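Local coordinates for monopolin complex subunit CSM1 (Candida glabrata, PDB 6MJC), which binds a segment of the kinetochore protein Dsn1 and so probably helps bring the monopolin complex to kinetochores, at residues 7-12 against 96-101; 32-37 against 68-73; 44-49 against 106-111; 77-82 against 89-94. One frame throughout, in Å; residues are numbered along the deposited sequence.

Contact 1: 7-12 against 96-101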
loop_
_atom_site.group_PDB
_atom_site.type_symbol
_atom_site.label_atom_id
_atom_site.label_comp_id
_atom_site.label_asym_id
_atom_site.label_seq_id
_atom_site.Cartn_x
_atom_site.Cartn_y
_atom_site.Cartn_z
ATOM N N GLU A 7 8.399 10.534 -6.461
ATOM C CA GLU A 7 7.876 11.621 -5.646
ATOM C C GLU A 7 6.594 12.166 -6.257
ATOM O O GLU A 7 5.589 12.363 -5.567
ATOM C CB GLU A 7 8.936 12.712 -5.522
ATOM C CG GLU A 7 9.070 13.300 -4.144
ATOM C CD GLU A 7 10.422 13.955 -3.951
ATOM O OE1 GLU A 7 11.320 13.300 -3.380
ATOM O OE2 GLU A 7 10.594 15.108 -4.400
ATOM N N ILE A 8 6.608 12.385 -7.571
ATOM C CA ILE A 8 5.426 12.872 -8.271
ATOM C C ILE A 8 4.245 11.933 -8.059
ATOM O O ILE A 8 3.129 12.373 -7.758
ATOM C CB ILE A 8 5.740 13.049 -9.766
ATOM C CG1 ILE A 8 6.815 14.133 -9.937
ATOM C CG2 ILE A 8 4.464 13.383 -10.537
ATOM C CD1 ILE A 8 7.434 14.171 -11.322
ATOM N N ILE A 9 4.471 10.622 -8.210
ATOM C CA ILE A 9 3.378 9.659 -8.057
ATOM C C ILE A 9 2.830 9.691 -6.640
ATOM O O ILE A 9 1.609 9.657 -6.434
ATOM C CB ILE A 9 3.831 8.246 -8.482
ATOM C CG1 ILE A 9 4.110 8.318 -9.990
ATOM C CG2 ILE A 9 2.807 7.244 -8.090
ATOM C CD1 ILE A 9 3.767 7.078 -10.743
ATOM N N LYS A 10 3.719 9.684 -5.645
ATOM C CA LYS A 10 3.296 9.771 -4.250
ATOM C C LYS A 10 2.428 11.003 -4.013
ATOM O O LYS A 10 1.350 10.912 -3.410
ATOM C CB LYS A 10 4.518 9.810 -3.323
ATOM C CG LYS A 10 4.192 10.125 -1.861
ATOM C CD LYS A 10 5.201 11.096 -1.254
ATOM C CE LYS A 10 4.641 11.789 -0.014
ATOM N NZ LYS A 10 5.561 12.861 0.483
ATOM N N ASP A 11 2.916 12.170 -4.442
ATOM C CA ASP A 11 2.206 13.427 -4.195
ATOM C C ASP A 11 0.786 13.381 -4.745
ATOM O O ASP A 11 -0.147 13.938 -4.156
ATOM C CB ASP A 11 2.971 14.594 -4.826
ATOM C CG ASP A 11 4.192 14.967 -4.047
ATOM O OD1 ASP A 11 4.385 14.374 -2.966
ATOM O OD2 ASP A 11 4.953 15.840 -4.519
ATOM N N LEU A 12 0.613 12.788 -5.916
ATOM C CA LEU A 12 -0.728 12.646 -6.442
ATOM C C LEU A 12 -1.501 11.579 -5.678
ATOM O O LEU A 12 -2.689 11.756 -5.405
ATOM C CB LEU A 12 -0.657 12.348 -7.932
ATOM C CG LEU A 12 0.121 13.417 -8.729
ATOM C CD1 LEU A 12 -0.048 12.923 -10.213
ATOM C CD2 LEU A 12 -0.231 14.858 -8.541
ATOM N N PHE A 96 3.843 -5.167 -7.009
ATOM C CA PHE A 96 3.228 -5.057 -8.323
ATOM C C PHE A 96 3.854 -3.882 -9.066
ATOM O O PHE A 96 4.439 -2.979 -8.446
ATOM C CB PHE A 96 1.674 -4.951 -8.237
ATOM C CG PHE A 96 1.136 -3.877 -7.303
ATOM C CD1 PHE A 96 0.994 -2.573 -7.743
ATOM C CD2 PHE A 96 0.740 -4.196 -6.048
ATOM C CE1 PHE A 96 0.485 -1.576 -6.880
ATOM C CE2 PHE A 96 0.218 -3.240 -5.193
ATOM C CZ PHE A 96 0.096 -1.923 -5.622
ATOM N N PRO A 97 3.824 -3.908 -10.391
ATOM C CA PRO A 97 4.389 -2.798 -11.169
ATOM C C PRO A 97 3.555 -1.532 -11.040
ATOM O O PRO A 97 2.369 -1.554 -10.686
ATOM C CB PRO A 97 4.400 -3.336 -12.600
ATOM C CG PRO A 97 3.279 -4.313 -12.621
ATOM C CD PRO A 97 3.288 -4.973 -11.266
ATOM N N LEU A 98 4.225 -0.408 -11.236
ATOM C CA LEU A 98 3.572 0.882 -11.114
ATOM C C LEU A 98 2.367 0.969 -12.036
ATOM O O LEU A 98 1.366 1.615 -11.713
ATOM C CB LEU A 98 4.598 1.953 -11.446
ATOM C CG LEU A 98 4.482 3.298 -10.781
ATOM C CD1 LEU A 98 4.448 3.204 -9.340
ATOM C CD2 LEU A 98 5.716 4.095 -11.234
ATOM N N ARG A 99 2.448 0.335 -13.208
ATOM C CA ARG A 99 1.325 0.409 -14.129
ATOM C C ARG A 99 0.043 -0.220 -13.595
ATOM O O ARG A 99 -1.015 -0.049 -14.220
ATOM C CB ARG A 99 1.670 -0.267 -15.459
ATOM C CG ARG A 99 2.275 -1.636 -15.314
ATOM C CD ARG A 99 2.478 -2.330 -16.653
ATOM N NE ARG A 99 3.365 -3.472 -16.474
ATOM C CZ ARG A 99 2.954 -4.706 -16.225
ATOM N NH1 ARG A 99 1.655 -4.971 -16.143
ATOM N NH2 ARG A 99 3.843 -5.672 -16.060
ATOM N N SER A 100 0.124 -1.021 -12.542
ATOM C CA SER A 100 -1.046 -1.591 -11.858
ATOM C C SER A 100 -1.528 -0.796 -10.657
ATOM O O SER A 100 -2.451 -1.243 -9.962
ATOM C CB SER A 100 -0.736 -3.029 -11.419
ATOM O OG SER A 100 -0.621 -3.845 -12.587
ATOM N N LEU A 101 -0.929 0.355 -10.363
ATOM C CA LEU A 101 -1.341 1.074 -9.164
ATOM C C LEU A 101 -2.790 1.548 -9.275
ATOM O O LEU A 101 -3.547 1.490 -8.290
ATOM C CB LEU A 101 -0.390 2.241 -8.944
ATOM C CG LEU A 101 -0.635 3.077 -7.693
ATOM C CD1 LEU A 101 -0.522 2.296 -6.432
ATOM C CD2 LEU A 101 0.360 4.266 -7.659
#
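Two leucines of 96-101, Leu98 and Leu101, meet a single isoleucine of the N-terminal helix, Ile9, which reaches both by using a different branch for each. The segment starts on the sheet: Phe96 pairs with Val65 through backbone hydrogen bonds, and its ring meets an aromatic side chain of the bound peptide edge-to-face. After the extended Pro97 comes Leu98, whose CD2 approaches Ile9 CD1 to 3.6 Å, the two side chains reaching for each other tip to tip. Leu98 CG follows at 3.8 Å from the same Ile9 CD1, so the end of the isoleucine rests against the branch point of the leucine.

The backbone here makes a 3-10 turn, with Ser100 N bonded to Pro97 O, and this turn carries strand 94-96, outermost of the antiparallel sheet within this chain, into helix 101-113. Arg99 and Ser100 serve the bound peptide instead of Ile9: Arg99 forms a salt bridge to an acidic side chain of it, and Ser100 OG a hydrogen bond to its backbone. Pro97 CG lies 3.6 Å above the plane of the Arg99 guanidinium, over its centre. At Leu101 the chain returns to Ile9. A chi1 of -66° puts Ile9 CG1 beside the backbone N and CG2 beside the carbonyl carbon, where CG2 meets Leu101 CD2 at 3.9 Å, the pair lying alongside and pointing opposite ways. Phe50 of strand 44-52 touches Ile9, Leu98 and Leu101 alike.

Contact 2: 32-37 against 68-73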
loop_
_atom_site.group_PDB
_atom_site.type_symbol
_atom_site.label_atom_id
_atom_site.label_comp_id
_atom_site.label_asym_id
_atom_site.label_seq_id
_atom_site.Cartn_x
_atom_site.Cartn_y
_atom_site.Cartn_z
ATOM N N TRP A 32 8.217 5.514 1.156
ATOM C CA TRP A 32 7.218 4.709 1.828
ATOM C C TRP A 32 6.221 5.602 2.527
ATOM O O TRP A 32 6.582 6.658 3.049
ATOM C CB TRP A 32 7.851 3.747 2.886
ATOM C CG TRP A 32 8.758 2.745 2.293
ATOM C CD1 TRP A 32 10.046 2.953 1.839
ATOM C CD2 TRP A 32 8.460 1.391 2.048
ATOM N NE1 TRP A 32 10.564 1.790 1.353
ATOM C CE2 TRP A 32 9.612 0.808 1.459
ATOM C CE3 TRP A 32 7.322 0.602 2.241
ATOM C CZ2 TRP A 32 9.671 -0.540 1.105
ATOM C CZ3 TRP A 32 7.382 -0.743 1.877
ATOM C CH2 TRP A 32 8.545 -1.294 1.311
ATOM N N PHE A 33 4.956 5.159 2.580
ATOM C CA PHE A 33 4.017 5.917 3.395
ATOM C C PHE A 33 2.860 5.078 3.897
ATOM O O PHE A 33 2.452 4.113 3.257
ATOM C CB PHE A 33 3.444 7.110 2.665
ATOM C CG PHE A 33 2.896 6.809 1.323
ATOM C CD1 PHE A 33 3.733 6.837 0.228
ATOM C CD2 PHE A 33 1.558 6.544 1.130
ATOM C CE1 PHE A 33 3.261 6.597 -1.031
ATOM C CE2 PHE A 33 1.060 6.320 -0.156
ATOM C CZ PHE A 33 1.916 6.337 -1.231
ATOM N N ASP A 34 2.350 5.461 5.063
ATOM C CA ASP A 34 1.231 4.771 5.689
ATOM C C ASP A 34 -0.038 5.436 5.186
ATOM O O ASP A 34 -0.089 6.662 5.065
ATOM C CB ASP A 34 1.265 4.886 7.206
ATOM C CG ASP A 34 2.095 3.821 7.852
ATOM O OD1 ASP A 34 2.789 3.069 7.144
ATOM O OD2 ASP A 34 2.042 3.738 9.090
ATOM N N THR A 35 -1.063 4.637 4.918
ATOM C CA THR A 35 -2.279 5.124 4.287
ATOM C C THR A 35 -3.467 4.505 5.003
ATOM O O THR A 35 -3.412 3.348 5.443
ATOM C CB THR A 35 -2.362 4.708 2.812
ATOM O OG1 THR A 35 -1.132 4.999 2.154
ATOM C CG2 THR A 35 -3.475 5.455 2.113
ATOM N N SER A 36 -4.524 5.287 5.112
ATOM C CA SER A 36 -5.853 4.852 5.493
ATOM C C SER A 36 -6.761 5.126 4.309
ATOM O O SER A 36 -6.749 6.232 3.753
ATOM C CB SER A 36 -6.305 5.605 6.755
ATOM O OG SER A 36 -7.627 5.273 7.081
ATOM N N GLN A 37 -7.513 4.125 3.893
ATOM C CA GLN A 37 -8.426 4.285 2.773
ATOM C C GLN A 37 -9.804 3.793 3.170
ATOM O O GLN A 37 -9.927 2.829 3.934
ATOM C CB GLN A 37 -7.939 3.513 1.553
ATOM C CG GLN A 37 -8.698 3.848 0.350
ATOM C CD GLN A 37 -8.196 3.225 -0.903
ATOM O OE1 GLN A 37 -7.063 2.809 -1.008
ATOM N NE2 GLN A 37 -9.063 3.167 -1.888
ATOM N N VAL A 68 1.640 -3.324 1.935
ATOM C CA VAL A 68 1.730 -4.012 3.227
ATOM C C VAL A 68 0.431 -3.791 3.994
ATOM O O VAL A 68 0.135 -2.663 4.421
ATOM C CB VAL A 68 2.902 -3.479 4.063
ATOM C CG1 VAL A 68 3.042 -4.317 5.392
ATOM C CG2 VAL A 68 4.181 -3.505 3.327
ATOM N N PRO A 69 -0.413 -4.799 4.177
ATOM C CA PRO A 69 -1.633 -4.570 4.957
ATOM C C PRO A 69 -1.317 -4.404 6.443
ATOM O O PRO A 69 -0.515 -5.144 6.997
ATOM C CB PRO A 69 -2.452 -5.833 4.676
ATOM C CG PRO A 69 -1.456 -6.899 4.428
ATOM C CD PRO A 69 -0.267 -6.201 3.748
ATOM N N LEU A 70 -1.949 -3.430 7.085
ATOM C CA LEU A 70 -1.728 -3.163 8.508
ATOM C C LEU A 70 -2.952 -3.646 9.286
ATOM O O LEU A 70 -3.914 -2.914 9.529
ATOM C CB LEU A 70 -1.434 -1.686 8.698
ATOM C CG LEU A 70 -0.258 -1.136 7.908
ATOM C CD1 LEU A 70 -0.178 0.437 8.039
ATOM C CD2 LEU A 70 1.057 -1.779 8.265
ATOM N N LEU A 71 -2.923 -4.920 9.638
ATOM C CA LEU A 71 -4.063 -5.544 10.275
ATOM C C LEU A 71 -4.050 -5.356 11.783
ATOM O O LEU A 71 -5.097 -5.387 12.408
ATOM C CB LEU A 71 -4.125 -7.032 9.916
ATOM C CG LEU A 71 -3.934 -7.349 8.415
ATOM C CD1 LEU A 71 -4.035 -8.826 8.153
ATOM C CD2 LEU A 71 -4.936 -6.579 7.587
ATOM N N LYS A 72 -2.883 -5.133 12.393
ATOM C CA LYS A 72 -2.807 -4.958 13.834
ATOM C C LYS A 72 -3.653 -3.796 14.312
ATOM O O LYS A 72 -4.141 -3.808 15.457
ATOM C CB LYS A 72 -1.344 -4.716 14.196
ATOM C CG LYS A 72 -0.563 -5.970 14.486
ATOM C CD LYS A 72 0.896 -5.614 14.691
ATOM C CE LYS A 72 1.595 -6.601 15.606
ATOM N NZ LYS A 72 1.269 -8.015 15.275
ATOM N N GLN A 73 -3.863 -2.813 13.430
ATOM C CA GLN A 73 -4.602 -1.602 13.756
ATOM C C GLN A 73 -6.103 -1.809 13.786
ATOM O O GLN A 73 -6.820 -0.885 14.173
ATOM C CB GLN A 73 -4.334 -0.489 12.726
ATOM C CG GLN A 73 -2.952 0.076 12.677
ATOM C CD GLN A 73 -2.874 1.247 11.719
ATOM O OE1 GLN A 73 -3.848 1.978 11.527
ATOM N NE2 GLN A 73 -1.721 1.421 11.101
#
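Trp32 and Val68 supply the apolar part of this contact. Val68 CG2 comes up at the edge of the indole, near the ring plane, 4.5 Å from Trp32 CZ3, which makes it a loose touch. On the five-membered ring of the indole, Trp32 NE1 is hydrogen-bonded to Thr29.

Strands 30-37 and 63-69 are not neighbours in the antiparallel sheet. Strand 44-52 runs between them, and the side chains meet across it on one face, where Lys47 also packs on Trp32, Asp34 and Val68.

The second kind of meeting sets a methyl against a charged group. Leu70 CD1 stands over the flat of the Asp34 carboxylate, 4.1 Å from Asp34 CG and equally far from both of its oxygens, with the two side chains nearly perpendicular. Asp34 CG sits beside its own backbone N (chi1 -87°), which swings the carboxylate round toward the leucine. Trp32 and Val68 each also touch an acidic side chain of the bound peptide.

Contact 3: 44-49 against 106-111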
loop_
_atom_site.group_PDB
_atom_site.type_symbol
_atom_site.label_atom_id
_atom_site.label_comp_id
_atom_site.label_asym_id
_atom_site.label_seq_id
_atom_site.Cartn_x
_atom_site.Cartn_y
_atom_site.Cartn_z
ATOM N N MET A 44 -9.480 0.440 5.635
ATOM C CA MET A 44 -8.294 -0.386 5.568
ATOM C C MET A 44 -7.060 0.493 5.702
ATOM O O MET A 44 -6.957 1.537 5.040
ATOM C CB MET A 44 -8.273 -1.148 4.253
ATOM C CG MET A 44 -7.097 -2.049 4.085
ATOM S SD MET A 44 -7.294 -3.506 5.156
ATOM C CE MET A 44 -5.684 -4.150 4.863
ATOM N N ASP A 45 -6.172 0.100 6.607
ATOM C CA ASP A 45 -4.876 0.730 6.731
ATOM C C ASP A 45 -3.837 -0.127 6.026
ATOM O O ASP A 45 -3.836 -1.367 6.120
ATOM C CB ASP A 45 -4.480 0.958 8.199
ATOM C CG ASP A 45 -5.205 2.125 8.839
ATOM O OD1 ASP A 45 -4.786 3.287 8.666
ATOM O OD2 ASP A 45 -6.186 1.876 9.549
ATOM N N TYR A 46 -2.949 0.539 5.312
ATOM C CA TYR A 46 -1.865 -0.155 4.624
ATOM C C TYR A 46 -0.707 0.802 4.416
ATOM O O TYR A 46 -0.854 2.027 4.476
ATOM C CB TYR A 46 -2.328 -0.753 3.281
ATOM C CG TYR A 46 -2.906 0.225 2.264
ATOM C CD1 TYR A 46 -2.083 0.825 1.323
ATOM C CD2 TYR A 46 -4.254 0.506 2.219
ATOM C CE1 TYR A 46 -2.603 1.731 0.361
ATOM C CE2 TYR A 46 -4.786 1.415 1.267
ATOM C CZ TYR A 46 -3.956 2.001 0.347
ATOM O OH TYR A 46 -4.448 2.871 -0.617
ATOM N N LYS A 47 0.440 0.226 4.119
ATOM C CA LYS A 47 1.650 0.963 3.776
ATOM C C LYS A 47 1.977 0.662 2.325
ATOM O O LYS A 47 1.855 -0.486 1.902
ATOM C CB LYS A 47 2.765 0.497 4.719
ATOM C CG LYS A 47 4.076 1.211 4.632
ATOM C CD LYS A 47 4.992 0.506 5.672
ATOM C CE LYS A 47 6.377 1.040 5.573
ATOM N NZ LYS A 47 7.237 0.284 6.483
ATOM N N LEU A 48 2.314 1.694 1.544
ATOM C CA LEU A 48 2.825 1.535 0.187
ATOM C C LEU A 48 4.305 1.881 0.177
ATOM O O LEU A 48 4.730 2.885 0.766
ATOM C CB LEU A 48 2.097 2.444 -0.807
ATOM C CG LEU A 48 0.665 2.045 -1.166
ATOM C CD1 LEU A 48 0.216 2.935 -2.254
ATOM C CD2 LEU A 48 0.549 0.571 -1.563
ATOM N N GLY A 49 5.066 1.096 -0.549
ATOM C CA GLY A 49 6.440 1.421 -0.841
ATOM C C GLY A 49 6.685 1.568 -2.324
ATOM O O GLY A 49 6.284 0.709 -3.108
ATOM N N ILE A 106 -8.466 1.125 -7.482
ATOM C CA ILE A 106 -9.861 0.868 -7.825
ATOM C C ILE A 106 -10.383 -0.368 -7.105
ATOM O O ILE A 106 -11.500 -0.361 -6.580
ATOM C CB ILE A 106 -10.015 0.706 -9.337
ATOM C CG1 ILE A 106 -9.702 2.019 -10.053
ATOM C CG2 ILE A 106 -11.452 0.258 -9.679
ATOM C CD1 ILE A 106 -9.666 1.928 -11.553
ATOM N N LYS A 107 -9.618 -1.463 -7.131
ATOM C CA LYS A 107 -10.007 -2.698 -6.436
ATOM C C LYS A 107 -10.216 -2.446 -4.952
ATOM O O LYS A 107 -11.226 -2.867 -4.359
ATOM C CB LYS A 107 -8.927 -3.761 -6.640
ATOM C CG LYS A 107 -9.113 -5.093 -5.892
ATOM C CD LYS A 107 -10.389 -5.784 -6.291
ATOM C CE LYS A 107 -10.254 -6.498 -7.610
ATOM N NZ LYS A 107 -11.440 -7.382 -7.825
ATOM N N MET A 108 -9.276 -1.738 -4.329
ATOM C CA MET A 108 -9.418 -1.457 -2.898
ATOM C C MET A 108 -10.650 -0.604 -2.642
ATOM O O MET A 108 -11.421 -0.870 -1.713
ATOM C CB MET A 108 -8.174 -0.763 -2.347
ATOM C CG MET A 108 -8.261 -0.421 -0.865
ATOM S SD MET A 108 -8.133 -1.821 0.220
ATOM C CE MET A 108 -6.379 -2.142 0.051
ATOM N N SER A 109 -10.866 0.423 -3.467
ATOM C CA SER A 109 -11.956 1.339 -3.217
ATOM C C SER A 109 -13.290 0.632 -3.393
ATOM O O SER A 109 -14.200 0.794 -2.576
ATOM C CB SER A 109 -11.826 2.545 -4.150
ATOM O OG SER A 109 -12.772 3.529 -3.772
ATOM N N LYS A 110 -13.403 -0.208 -4.414
ATOM C CA LYS A 110 -14.663 -0.893 -4.648
ATOM C C LYS A 110 -14.911 -1.949 -3.584
ATOM O O LYS A 110 -16.053 -2.144 -3.157
ATOM C CB LYS A 110 -14.666 -1.538 -6.023
ATOM C CG LYS A 110 -14.833 -0.542 -7.182
ATOM C CD LYS A 110 -14.946 -1.262 -8.526
ATOM C CE LYS A 110 -15.167 -0.263 -9.672
ATOM N NZ LYS A 110 -15.103 -0.902 -11.020
ATOM N N SER A 111 -13.862 -2.661 -3.178
ATOM C CA SER A 111 -14.014 -3.706 -2.175
ATOM C C SER A 111 -14.504 -3.114 -0.865
ATOM O O SER A 111 -15.400 -3.674 -0.222
ATOM C CB SER A 111 -12.701 -4.455 -1.985
ATOM O OG SER A 111 -12.252 -5.027 -3.205
#
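Lys107 O, in the helical turn that presents Met108 to Met44 and Tyr46, is gripped by two donors of the same residue one turn on. Ser111 OG gives the shorter bond, 2.7 Å to Lys107 O, coming from above the carbonyl plane with a C=O...donor angle of 143°. Ser111 N approaches from the opposite face at 2.9 Å to Lys107 O, as the regular helix bond. The serine hydroxyl is thereby turned back onto its own helix.

Across the contact the packing is carried by Met108 and is wholly apolar. Bent at both chi2 and chi3, its chain folds over so that sulfur and methyl find separate partners. Met108 SD lies 4.0 Å from Met44 CG, one methionine set squarely across the other. Met108 CE reaches Tyr46 CD2 at 4.0 Å, coming obliquely on the ring, while the tyrosine and methionine side chains pass side by side, head to tail. The tyrosine ring is put there by a chi1 of 58°, with CG between the backbone N and the carbonyl carbon. Its hydroxyl is hydrogen-bonded to Gln37.

All three touching residues are buried. Strand 44-52 lies in the middle of the five-stranded antiparallel sheet, and helix 101-113 packs against its face: Phe104 of that helix meets Tyr46 edge-to-face, Tyr67 of strand 63-69 touches Met44 and Met108, and Phe13 of helix 5-13 packs on Tyr46.

Contact 4: 77-82 against 89-94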
loop_
_atom_site.group_PDB
_atom_site.type_symbol
_atom_site.label_atom_id
_atom_site.label_comp_id
_atom_site.label_asym_id
_atom_site.label_seq_id
_atom_site.Cartn_x
_atom_site.Cartn_y
_atom_site.Cartn_z
ATOM N N GLU A 77 -13.538 -7.474 15.140
ATOM C CA GLU A 77 -14.776 -7.350 14.374
ATOM C C GLU A 77 -14.538 -6.630 13.054
ATOM O O GLU A 77 -15.136 -6.978 12.027
ATOM C CB GLU A 77 -15.848 -6.609 15.169
ATOM C CG GLU A 77 -17.070 -6.293 14.293
ATOM C CD GLU A 77 -18.292 -5.918 15.088
ATOM O OE1 GLU A 77 -18.157 -5.123 16.040
ATOM O OE2 GLU A 77 -19.385 -6.430 14.765
ATOM N N GLU A 78 -13.691 -5.599 13.056
ATOM C CA GLU A 78 -13.413 -4.908 11.807
ATOM C C GLU A 78 -12.699 -5.838 10.832
ATOM O O GLU A 78 -12.962 -5.817 9.623
ATOM C CB GLU A 78 -12.573 -3.645 12.061
ATOM C CG GLU A 78 -13.303 -2.579 12.863
ATOM C CD GLU A 78 -12.376 -1.498 13.414
ATOM O OE1 GLU A 78 -12.904 -0.521 13.983
ATOM O OE2 GLU A 78 -11.121 -1.618 13.283
ATOM N N LEU A 79 -11.758 -6.630 11.328
ATOM C CA LEU A 79 -11.062 -7.553 10.445
ATOM C C LEU A 79 -12.030 -8.570 9.845
ATOM O O LEU A 79 -11.935 -8.903 8.654
ATOM C CB LEU A 79 -9.960 -8.264 11.216
ATOM C CG LEU A 79 -9.040 -9.143 10.378
ATOM C CD1 LEU A 79 -8.405 -8.394 9.279
ATOM C CD2 LEU A 79 -8.034 -9.745 11.369
ATOM N N GLN A 80 -12.953 -9.088 10.656
ATOM C CA GLN A 80 -13.949 -10.021 10.137
ATOM C C GLN A 80 -14.748 -9.398 8.999
ATOM O O GLN A 80 -14.965 -10.045 7.969
ATOM C CB GLN A 80 -14.900 -10.480 11.238
ATOM C CG GLN A 80 -14.293 -11.328 12.349
ATOM C CD GLN A 80 -15.364 -11.906 13.291
ATOM O OE1 GLN A 80 -15.262 -11.803 14.514
ATOM N NE2 GLN A 80 -16.388 -12.521 12.713
ATOM N N GLU A 81 -15.194 -8.144 9.163
ATOM C CA GLU A 81 -15.961 -7.473 8.109
ATOM C C GLU A 81 -15.108 -7.301 6.871
ATOM O O GLU A 81 -15.564 -7.546 5.751
ATOM C CB GLU A 81 -16.464 -6.118 8.602
ATOM C CG GLU A 81 -17.558 -6.224 9.667
ATOM C CD GLU A 81 -18.863 -6.739 9.087
ATOM O OE1 GLU A 81 -19.088 -6.543 7.877
ATOM O OE2 GLU A 81 -19.654 -7.333 9.837
ATOM N N LEU A 82 -13.861 -6.885 7.045
ATOM C CA LEU A 82 -13.014 -6.673 5.881
ATOM C C LEU A 82 -12.771 -7.984 5.134
ATOM O O LEU A 82 -12.696 -7.994 3.903
ATOM C CB LEU A 82 -11.670 -6.061 6.303
ATOM C CG LEU A 82 -11.768 -4.603 6.742
ATOM C CD1 LEU A 82 -10.451 -4.139 7.365
ATOM C CD2 LEU A 82 -12.158 -3.713 5.572
ATOM N N TYR A 89 -5.922 -11.809 -1.296
ATOM C CA TYR A 89 -4.571 -11.281 -1.502
ATOM C C TYR A 89 -4.347 -9.926 -0.872
ATOM O O TYR A 89 -3.178 -9.542 -0.653
ATOM C CB TYR A 89 -4.243 -11.238 -2.980
ATOM C CG TYR A 89 -5.202 -10.496 -3.850
ATOM C CD1 TYR A 89 -5.241 -9.116 -3.865
ATOM C CD2 TYR A 89 -6.053 -11.184 -4.695
ATOM C CE1 TYR A 89 -6.142 -8.426 -4.691
ATOM C CE2 TYR A 89 -6.928 -10.498 -5.554
ATOM C CZ TYR A 89 -6.974 -9.138 -5.531
ATOM O OH TYR A 89 -7.871 -8.505 -6.354
ATOM N N LEU A 90 -5.414 -9.209 -0.538
ATOM C CA LEU A 90 -5.218 -7.937 0.127
ATOM C C LEU A 90 -4.941 -8.074 1.624
ATOM O O LEU A 90 -4.820 -7.056 2.302
ATOM C CB LEU A 90 -6.423 -7.025 -0.104
ATOM C CG LEU A 90 -6.631 -6.507 -1.530
ATOM C CD1 LEU A 90 -7.817 -5.588 -1.592
ATOM C CD2 LEU A 90 -5.350 -5.790 -1.993
ATOM N N PHE A 91 -4.831 -9.280 2.146
ATOM C CA PHE A 91 -4.387 -9.539 3.515
ATOM C C PHE A 91 -2.964 -10.109 3.518
ATOM O O PHE A 91 -2.498 -10.654 4.532
ATOM C CB PHE A 91 -5.421 -10.455 4.202
ATOM C CG PHE A 91 -6.783 -9.804 4.277
ATOM C CD1 PHE A 91 -7.057 -8.832 5.243
ATOM C CD2 PHE A 91 -7.760 -10.061 3.298
ATOM C CE1 PHE A 91 -8.278 -8.151 5.254
ATOM C CE2 PHE A 91 -8.965 -9.421 3.320
ATOM C CZ PHE A 91 -9.242 -8.443 4.279
ATOM N N GLU A 92 -2.250 -9.991 2.404
ATOM C CA GLU A 92 -0.833 -10.325 2.399
ATOM C C GLU A 92 0.020 -9.231 1.784
ATOM O O GLU A 92 -0.460 -8.338 1.068
ATOM C CB GLU A 92 -0.555 -11.621 1.629
ATOM C CG GLU A 92 -1.369 -11.789 0.414
ATOM C CD GLU A 92 -1.203 -13.173 -0.173
ATOM O OE1 GLU A 92 -0.094 -13.738 -0.050
ATOM O OE2 GLU A 92 -2.179 -13.695 -0.745
ATOM N N THR A 93 1.320 -9.321 2.030
ATOM C CA THR A 93 2.232 -8.335 1.431
ATOM C C THR A 93 2.420 -8.640 -0.042
ATOM O O THR A 93 2.688 -9.775 -0.396
ATOM C CB THR A 93 3.588 -8.332 2.148
ATOM O OG1 THR A 93 3.328 -7.945 3.503
ATOM C CG2 THR A 93 4.548 -7.355 1.478
ATOM N N LEU A 94 2.267 -7.635 -0.891
ATOM C CA LEU A 94 2.288 -7.784 -2.330
ATOM C C LEU A 94 3.344 -6.873 -2.955
ATOM O O LEU A 94 3.635 -5.791 -2.457
ATOM C CB LEU A 94 0.905 -7.411 -2.941
ATOM C CG LEU A 94 -0.307 -8.159 -2.379
ATOM C CD1 LEU A 94 -1.616 -7.620 -3.004
ATOM C CD2 LEU A 94 -0.190 -9.631 -2.694
#
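Phe91, with CG beside its backbone N (chi1 -61°), extends its ring toward helix 76-85, while Leu79, with CG anti to N (chi1 -173°), brings a methyl to the same ring. Leu79 CD1 comes obliquely to Phe91 CE1 at 4.0 Å, the leucine and phenylalanine side chains overlapping as they extend from facing backbones. Leu82 meets the outer end of the ring with its base and its backbone: Leu82 CB lies 4.0 Å from Phe91 CZ, at the ring edge and in its plane. Closest of all, Leu82 O comes to 3.5 Å from Phe91 CZ, again near the ring plane, so the ring edge comes up to the side of the Leu82 carbonyl.

Leu71 and Leu86 also pack on Phe91, and Leu82 turns to Leu112 of helix 101-113. In this arrangement the loop after helix 76-85 comes back to pack its Phe91 on the helix. That loop runs on into strand 94-96, where Leu94 pairs in a parallel beta ladder with the bound peptide, a case of beta augmentation.

How the contacts relate
From the N terminus, helix 5-13 opens the widest loop, which contact 1 closes only where the chain passes from strand 94-96 to helix 101-113. Within that span contact 2 joins strands 30-37 and 63-69, and contact 4 comes later as a short local closure of helix 76-85 by the loop after it; contacts 2 and 4 lie in series. Contact 3 behaves differently: starting on strand 44-52 and ending on helix 101-113, it crosses both contact 1 and contact 2 and encloses contact 4. It therefore ties the C-terminal helix to the sheet, and Pro69 and Leu71 packing against 89-94 link contacts 2 and 4 directly.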